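IclR family transcriptional regulator (Brucella abortus, PDB 5WHM) is an IclR-type transcriptional repressor that probably binds DNA through its helix-turn-helix domain and probably responds to a small effector through its C-terminal domain. Local coordinates at residues C[107-115]-C[250-258]; C[157-165]-C[217-225]. One frame throughout, in Å; residues are numbered along the deposited sequence.

Interaction 1 (C[107-115]-C[250-258])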
loop_
_atom_site.group_PDB
_atom_site.type_symbol
_atom_site.label_atom_id
_atom_site.label_comp_id
_atom_site.label_asym_id
_atom_site.label_seq_id
_atom_site.Cartn_x
_atom_site.Cartn_y
_atom_site.Cartn_z
ATOM N N LEU C 107 -8.486 2.254 -21.743
ATOM C CA LEU C 107 -8.027 3.348 -22.595
ATOM C C LEU C 107 -6.516 3.522 -22.491
ATOM O O LEU C 107 -5.845 3.844 -23.481
ATOM C CB LEU C 107 -8.746 4.648 -22.216
ATOM C CG LEU C 107 -10.245 4.652 -22.507
ATOM C CD1 LEU C 107 -10.895 5.862 -21.878
ATOM C CD2 LEU C 107 -10.475 4.653 -24.014
HETATM N N MSE C 108 -5.966 3.335 -21.302
HETATM C CA MSE C 108 -4.522 3.458 -21.128
HETATM C C MSE C 108 -3.800 2.331 -21.860
HETATM O O MSE C 108 -2.693 2.508 -22.378
HETATM C CB MSE C 108 -4.159 3.443 -19.633
HETATM C CG MSE C 108 -4.573 4.713 -18.906
HETATM SE SE MSE C 108 -4.677 4.474 -16.924
HETATM C CE MSE C 108 -2.845 3.942 -16.535
ATOM N N GLN C 109 -4.434 1.156 -21.873
ATOM C CA GLN C 109 -3.840 0.016 -22.562
ATOM C C GLN C 109 -3.735 0.273 -24.063
ATOM O O GLN C 109 -2.693 0.000 -24.671
ATOM C CB GLN C 109 -4.653 -1.245 -22.269
ATOM C CG GLN C 109 -4.057 -2.525 -22.843
ATOM C CD GLN C 109 -2.742 -2.887 -22.190
ATOM O OE1 GLN C 109 -2.710 -3.277 -21.033
ATOM N NE2 GLN C 109 -1.651 -2.759 -22.932
ATOM N N VAL C 110 -4.789 0.834 -24.670
ATOM C CA VAL C 110 -4.764 1.177 -26.094
ATOM C C VAL C 110 -3.629 2.149 -26.402
ATOM O O VAL C 110 -2.903 1.986 -27.390
ATOM C CB VAL C 110 -6.132 1.747 -26.527
ATOM C CG1 VAL C 110 -6.064 2.336 -27.951
ATOM C CG2 VAL C 110 -7.208 0.670 -26.429
ATOM N N LEU C 111 -3.455 3.175 -25.566
ATOM C CA LEU C 111 -2.383 4.134 -25.817
ATOM C C LEU C 111 -1.016 3.499 -25.605
ATOM O O LEU C 111 -0.101 3.690 -26.417
ATOM C CB LEU C 111 -2.545 5.359 -24.928
ATOM C CG LEU C 111 -1.417 6.390 -25.111
ATOM C CD1 LEU C 111 -1.298 6.853 -26.600
ATOM C CD2 LEU C 111 -1.594 7.564 -24.197
ATOM N N ALA C 112 -0.858 2.744 -24.505
ATOM C CA ALA C 112 0.397 2.045 -24.245
ATOM C C ALA C 112 0.755 1.090 -25.387
ATOM O O ALA C 112 1.920 1.012 -25.784
ATOM C CB ALA C 112 0.323 1.291 -22.903
ATOM N N ASP C 113 -0.229 0.348 -25.920
ATOM C CA ASP C 113 0.041 -0.566 -27.027
ATOM C C ASP C 113 0.469 0.210 -28.265
ATOM O O ASP C 113 1.445 -0.151 -28.928
ATOM C CB ASP C 113 -1.190 -1.418 -27.362
ATOM C CG ASP C 113 -1.515 -2.470 -26.286
ATOM O OD1 ASP C 113 -0.697 -2.719 -25.354
ATOM O OD2 ASP C 113 -2.629 -3.037 -26.383
ATOM N N TYR C 114 -0.257 1.286 -28.586
ATOM C CA TYR C 114 0.102 2.110 -29.736
ATOM C C TYR C 114 1.491 2.713 -29.584
ATOM O O TYR C 114 2.277 2.732 -30.540
ATOM C CB TYR C 114 -0.914 3.226 -29.942
ATOM C CG TYR C 114 -0.398 4.229 -30.947
ATOM C CD1 TYR C 114 -0.367 3.917 -32.306
ATOM C CD2 TYR C 114 0.117 5.459 -30.538
ATOM C CE1 TYR C 114 0.130 4.823 -33.240
ATOM C CE2 TYR C 114 0.625 6.370 -31.468
ATOM C CZ TYR C 114 0.619 6.040 -32.811
ATOM O OH TYR C 114 1.111 6.931 -33.718
ATOM N N ALA C 115 1.811 3.226 -28.398
ATOM C CA ALA C 115 3.054 3.961 -28.207
ATOM C C ALA C 115 4.228 3.062 -27.864
ATOM O O ALA C 115 5.366 3.559 -27.809
ATOM C CB ALA C 115 2.893 5.009 -27.096
ATOM N N ASP C 250 2.301 13.563 -31.684
ATOM C CA ASP C 250 1.571 12.302 -31.769
ATOM C C ASP C 250 1.082 11.885 -30.379
ATOM O O ASP C 250 -0.125 11.865 -30.115
ATOM C CB ASP C 250 2.469 11.219 -32.410
ATOM C CG ASP C 250 1.726 9.889 -32.684
ATOM O OD1 ASP C 250 0.478 9.865 -32.614
ATOM O OD2 ASP C 250 2.391 8.864 -32.991
ATOM N N ILE C 251 1.993 11.566 -29.468
ATOM C CA ILE C 251 1.560 10.986 -28.188
ATOM C C ILE C 251 0.798 12.016 -27.349
ATOM O O ILE C 251 -0.245 11.710 -26.744
ATOM C CB ILE C 251 2.759 10.410 -27.417
ATOM C CG1 ILE C 251 3.469 9.324 -28.236
ATOM C CG2 ILE C 251 2.287 9.781 -26.055
ATOM C CD1 ILE C 251 2.539 8.296 -28.827
ATOM N N GLY C 252 1.324 13.234 -27.256
ATOM C CA GLY C 252 0.697 14.263 -26.458
ATOM C C GLY C 252 -0.759 14.501 -26.833
ATOM O O GLY C 252 -1.655 14.414 -25.980
ATOM N N PRO C 253 -1.022 14.816 -28.120
ATOM C CA PRO C 253 -2.422 14.930 -28.580
ATOM C C PRO C 253 -3.265 13.685 -28.314
ATOM O O PRO C 253 -4.409 13.806 -27.854
ATOM C CB PRO C 253 -2.259 15.224 -30.084
ATOM C CG PRO C 253 -0.989 16.017 -30.142
ATOM C CD PRO C 253 -0.080 15.360 -29.129
ATOM N N ARG C 254 -2.734 12.489 -28.564
ATOM C CA ARG C 254 -3.478 11.276 -28.213
ATOM C C ARG C 254 -3.745 11.187 -26.716
ATOM O O ARG C 254 -4.799 10.697 -26.296
ATOM C CB ARG C 254 -2.720 10.033 -28.668
ATOM C CG ARG C 254 -2.625 9.898 -30.151
ATOM C CD ARG C 254 -1.630 8.826 -30.488
ATOM N NE ARG C 254 -2.306 7.624 -30.928
ATOM C CZ ARG C 254 -2.410 7.259 -32.197
ATOM N NH1 ARG C 254 -1.856 7.995 -33.147
ATOM N NH2 ARG C 254 -3.054 6.149 -32.505
ATOM N N LEU C 255 -2.796 11.626 -25.896
ATOM C CA LEU C 255 -3.016 11.536 -24.452
ATOM C C LEU C 255 -4.107 12.509 -24.023
ATOM O O LEU C 255 -4.919 12.197 -23.140
ATOM C CB LEU C 255 -1.702 11.795 -23.707
ATOM C CG LEU C 255 -1.660 11.726 -22.177
ATOM C CD1 LEU C 255 -2.198 10.371 -21.630
ATOM C CD2 LEU C 255 -0.233 11.969 -21.703
ATOM N N ILE C 256 -4.140 13.695 -24.653
ATOM C CA ILE C 256 -5.180 14.681 -24.365
ATOM C C ILE C 256 -6.551 14.125 -24.713
ATOM O O ILE C 256 -7.521 14.316 -23.970
ATOM C CB ILE C 256 -4.907 15.988 -25.124
ATOM C CG1 ILE C 256 -3.684 16.709 -24.545
ATOM C CG2 ILE C 256 -6.168 16.910 -25.151
ATOM C CD1 ILE C 256 -3.216 17.889 -25.490
ATOM N N GLU C 257 -6.658 13.447 -25.859
ATOM C CA GLU C 257 -7.928 12.851 -26.250
ATOM C C GLU C 257 -8.326 11.728 -25.295
ATOM O O GLU C 257 -9.506 11.584 -24.964
ATOM C CB GLU C 257 -7.843 12.333 -27.687
ATOM C CG GLU C 257 -9.107 11.648 -28.182
ATOM C CD GLU C 257 -10.337 12.560 -28.196
ATOM O OE1 GLU C 257 -10.182 13.807 -28.173
ATOM O OE2 GLU C 257 -11.469 12.018 -28.236
HETATM N N MSE C 258 -7.359 10.932 -24.858
HETATM C CA MSE C 258 -7.619 9.843 -23.883
HETATM C C MSE C 258 -8.182 10.401 -22.584
HETATM O O MSE C 258 -9.181 9.906 -22.068
HETATM C CB MSE C 258 -6.348 9.040 -23.591
HETATM C CG MSE C 258 -6.612 7.714 -22.748
HETATM SE SE MSE C 258 -4.933 7.072 -22.013
HETATM C CE MSE C 258 -4.739 8.272 -20.477
#
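Tyr-114 and Arg-254 form the polar end of this contact. The guanidinium lies flat over one face of the phenol ring, centres 3.3 Å apart and planes only 8° from parallel, a stacked cation-pi pair. NE and CZ sit over the CD2-CE2 side, and NH2 over the CD1-CE1 side. Tyr-114 holds its CG anti to the backbone N (chi1 169°), which carries the ring across to helix 244-265. There its OH donates to Asp-250 OD2; the refined 2.4 Å is unusually short, so the exact length is doubtful. Arg-254 NH1 also makes a salt bridge to Asp-250 OD1, 3.0 Å away, using the syn lone pair of OD1, with the oxygen somewhat tilted from the guanidinium plane.

The apolar contacts run down the inner side of two nearly antiparallel helix segments (169°, axes 10.7 Å apart). Ile-251 CD1 meets Ala-115 CB at 3.7 Å and also touches the edge of the tyrosine ring. Leu-111 CD2 packs on Leu-255 CD1 at 3.9 Å. Met-258, a selenomethionine, lays its SE against Leu-111 CD2 at 4.0 Å and its CE on Met-108 CG; a flexible, unbranched chain suits this place between helices. These buried side chains continue onto strands 118-125 and 229-238, the sheet both helices cover.

The carboxylate, by its bond to NH1, probably limits rotation of the guanidinium over the ring and largely balances the arginine's charge at the solvent-facing end of the contact.

Interaction 2 (C[157-165]-C[217-225]). With ACY (acetic acid), chain J.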
loop_
_atom_site.group_PDB
_atom_site.type_symbol
_atom_site.label_atom_id
_atom_site.label_comp_id
_atom_site.label_asym_id
_atom_site.label_seq_id
_atom_site.Cartn_x
_atom_site.Cartn_y
_atom_site.Cartn_z
ATOM N N SER C 157 7.203 14.896 -15.850
ATOM C CA SER C 157 6.039 15.353 -16.590
ATOM C C SER C 157 4.777 15.302 -15.722
ATOM O O SER C 157 3.942 16.221 -15.773
ATOM C CB SER C 157 5.894 14.546 -17.887
ATOM O OG SER C 157 5.177 13.342 -17.713
ATOM N N VAL C 158 4.626 14.254 -14.900
ATOM C CA VAL C 158 3.410 14.145 -14.097
ATOM C C VAL C 158 3.333 15.277 -13.077
ATOM O O VAL C 158 2.260 15.854 -12.871
ATOM C CB VAL C 158 3.299 12.769 -13.413
ATOM C CG1 VAL C 158 2.756 11.756 -14.393
ATOM C CG2 VAL C 158 4.641 12.307 -12.823
ATOM N N GLY C 159 4.457 15.608 -12.430
ATOM C CA GLY C 159 4.453 16.699 -11.455
ATOM C C GLY C 159 4.164 18.053 -12.076
ATOM O O GLY C 159 3.471 18.890 -11.483
ATOM N N ARG C 160 4.717 18.300 -13.269
ATOM C CA ARG C 160 4.509 19.567 -13.960
ATOM C C ARG C 160 3.047 19.753 -14.345
ATOM O O ARG C 160 2.471 20.831 -14.154
ATOM C CB ARG C 160 5.406 19.623 -15.202
ATOM C CG ARG C 160 6.875 19.828 -14.836
ATOM C CD ARG C 160 7.832 19.438 -15.929
ATOM N NE ARG C 160 9.191 19.864 -15.614
ATOM C CZ ARG C 160 10.213 19.802 -16.463
ATOM N NH1 ARG C 160 10.033 19.319 -17.694
ATOM N NH2 ARG C 160 11.409 20.224 -16.080
ATOM N N ALA C 161 2.435 18.708 -14.897
ATOM C CA ALA C 161 1.031 18.791 -15.265
ATOM C C ALA C 161 0.174 19.003 -14.030
ATOM O O ALA C 161 -0.823 19.728 -14.076
ATOM C CB ALA C 161 0.600 17.502 -15.985
ATOM N N CYS C 162 0.546 18.365 -12.916
ATOM C CA CYS C 162 -0.193 18.571 -11.674
ATOM C C CYS C 162 -0.097 20.028 -11.247
ATOM O O CYS C 162 -1.108 20.657 -10.912
ATOM C CB CYS C 162 0.353 17.658 -10.587
ATOM S SG CYS C 162 -0.582 17.766 -9.012
ATOM N N LEU C 163 1.122 20.590 -11.288
ATOM C CA LEU C 163 1.298 21.988 -10.893
ATOM C C LEU C 163 0.541 22.924 -11.817
ATOM O O LEU C 163 0.025 23.953 -11.360
ATOM C CB LEU C 163 2.777 22.359 -10.869
ATOM C CG LEU C 163 3.555 21.837 -9.659
ATOM C CD1 LEU C 163 5.063 21.915 -9.906
ATOM C CD2 LEU C 163 3.170 22.567 -8.354
ATOM N N ALA C 164 0.445 22.575 -13.107
ATOM C CA ALA C 164 -0.175 23.465 -14.084
ATOM C C ALA C 164 -1.689 23.507 -13.938
ATOM O O ALA C 164 -2.303 24.510 -14.305
ATOM C CB ALA C 164 0.186 23.026 -15.508
ATOM N N ALA C 165 -2.307 22.399 -13.503
ATOM C CA ALA C 165 -3.758 22.293 -13.333
ATOM C C ALA C 165 -4.231 22.888 -12.023
ATOM O O ALA C 165 -5.442 23.019 -11.811
ATOM C CB ALA C 165 -4.208 20.822 -13.383
ATOM N N ASN C 217 12.027 10.148 -21.611
ATOM C CA ASN C 217 11.172 11.253 -22.028
ATOM C C ASN C 217 9.721 10.882 -21.762
ATOM O O ASN C 217 9.343 9.712 -21.853
ATOM C CB ASN C 217 11.308 11.575 -23.500
ATOM C CG ASN C 217 12.696 12.016 -23.878
ATOM O OD1 ASN C 217 13.500 12.400 -23.033
ATOM N ND2 ASN C 217 12.979 11.987 -25.170
ATOM N N SER C 218 8.901 11.894 -21.490
ATOM C CA SER C 218 7.532 11.613 -21.111
ATOM C C SER C 218 6.684 12.863 -21.286
ATOM O O SER C 218 7.200 13.993 -21.314
ATOM C CB SER C 218 7.507 11.104 -19.650
ATOM O OG SER C 218 6.244 11.288 -19.060
ATOM N N VAL C 219 5.386 12.644 -21.472
ATOM C CA VAL C 219 4.421 13.731 -21.643
ATOM C C VAL C 219 3.276 13.423 -20.697
ATOM O O VAL C 219 2.954 12.255 -20.482
ATOM C CB VAL C 219 3.916 13.839 -23.102
ATOM C CG1 VAL C 219 3.283 12.524 -23.567
ATOM C CG2 VAL C 219 2.932 15.010 -23.297
ATOM N N ALA C 220 2.661 14.457 -20.125
ATOM C CA ALA C 220 1.600 14.222 -19.142
ATOM C C ALA C 220 0.471 15.218 -19.343
ATOM O O ALA C 220 0.685 16.346 -19.825
ATOM C CB ALA C 220 2.119 14.322 -17.688
ATOM N N VAL C 221 -0.733 14.783 -18.983
ATOM C CA VAL C 221 -1.950 15.584 -19.145
ATOM C C VAL C 221 -2.766 15.463 -17.866
ATOM O O VAL C 221 -3.063 14.333 -17.437
ATOM C CB VAL C 221 -2.782 15.117 -20.348
ATOM C CG1 VAL C 221 -4.151 15.791 -20.355
ATOM C CG2 VAL C 221 -2.039 15.394 -21.671
ATOM N N PRO C 222 -3.155 16.561 -17.227
ATOM C CA PRO C 222 -3.902 16.457 -15.970
ATOM C C PRO C 222 -5.407 16.389 -16.216
ATOM O O PRO C 222 -5.912 16.730 -17.285
ATOM C CB PRO C 222 -3.520 17.753 -15.244
ATOM C CG PRO C 222 -3.403 18.772 -16.412
ATOM C CD PRO C 222 -2.908 17.967 -17.612
ATOM N N LEU C 223 -6.122 15.919 -15.203
ATOM C CA LEU C 223 -7.579 15.886 -15.235
ATOM C C LEU C 223 -8.096 16.305 -13.864
ATOM O O LEU C 223 -7.724 15.699 -12.857
ATOM C CB LEU C 223 -8.073 14.481 -15.585
ATOM C CG LEU C 223 -9.545 14.182 -15.327
ATOM C CD1 LEU C 223 -10.388 14.997 -16.296
ATOM C CD2 LEU C 223 -9.788 12.712 -15.497
ATOM N N VAL C 224 -8.946 17.322 -13.814
ATOM C CA VAL C 224 -9.525 17.770 -12.554
ATOM C C VAL C 224 -10.770 16.934 -12.286
ATOM O O VAL C 224 -11.720 16.966 -13.070
ATOM C CB VAL C 224 -9.861 19.270 -12.587
ATOM C CG1 VAL C 224 -10.562 19.670 -11.295
ATOM C CG2 VAL C 224 -8.600 20.106 -12.777
ATOM N N HIS C 225 -10.763 16.165 -11.193
ATOM C CA HIS C 225 -11.872 15.275 -10.860
ATOM C C HIS C 225 -12.487 15.703 -9.534
ATOM O O HIS C 225 -11.765 15.966 -8.568
ATOM C CB HIS C 225 -11.414 13.815 -10.793
ATOM C CG HIS C 225 -12.538 12.827 -10.838
ATOM N ND1 HIS C 225 -13.862 13.195 -10.703
ATOM C CD2 HIS C 225 -12.540 11.487 -11.024
ATOM C CE1 HIS C 225 -14.627 12.120 -10.780
ATOM N NE2 HIS C 225 -13.850 11.069 -10.971
HETATM C C ACY J . 7.655 11.597 -16.034
HETATM O O ACY J . 6.431 11.854 -15.902
HETATM O OXT ACY J . 8.535 12.457 -16.319
HETATM C CH3 ACY J . 8.102 10.176 -15.833
#
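Ser-157 and Ser-218 bring their hydroxyls together, OG to OG at 2.7 Å, where helix 157-165 begins. Both also reach an acetic acid molecule, probably acetate from the crystallisation liquor. Ser-157 OG stands between its backbone N and carbonyl carbon (chi1 86°), beside its own N-H, and donates to the ligand's O at 2.7 Å; Ser-218 OG approaches that O weakly (3.2 Å). Ser-157 N points almost straight at OXT (2.8 Å, 165°), and Val-158 N reaches O at 3.2 Å. Asn-234 ND2 also donates. Small hydroxyl residues suit a helix start whose first N-H groups lack partners within the helix and could receive an anion.

This helix lies on the six-stranded antiparallel sheet of the GAF-like IclR C-terminal domain; the ligand is consistent with an effector pocket, as in relatives.

In the apolar part, Ala-161 and Ala-165, one turn apart, face Ala-220 and Pro-222; small residues here and at Ser-157 let the axes come within 6.9 Å at 28°. Ala-161 CB touches Ala-220 CB at 3.9 Å and Pro-222 CD; Ala-165 CB rests on the compact ring of Pro-222 (CB, 3.7 Å). Pro-222, with no N-H to offer, lies past Ala-220, whose backbone pairs with Cys-206.

Interactions 1 and 2 lie on opposite faces of one antiparallel sheet, their centres about 14 Å apart, and strand 216-225 joins them. While its Ser-218, Ala-220 and Pro-222 serve interaction 2, the intervening Val-219 and Val-221 point the other way and pack against Ile-251, Leu-255 and Ile-256 of helix 244-265. Both contacts are mainly buried, but interaction 1 sits farther from the chain's centre, joins two helices through long side chains and carries its charged cluster on the surface. Interaction 2 sets a helix tightly on the strand through small residues, and its polar groups hold an acetic acid molecule at the helix N-terminus. Along the chain, it is nested between the segments of interaction 1.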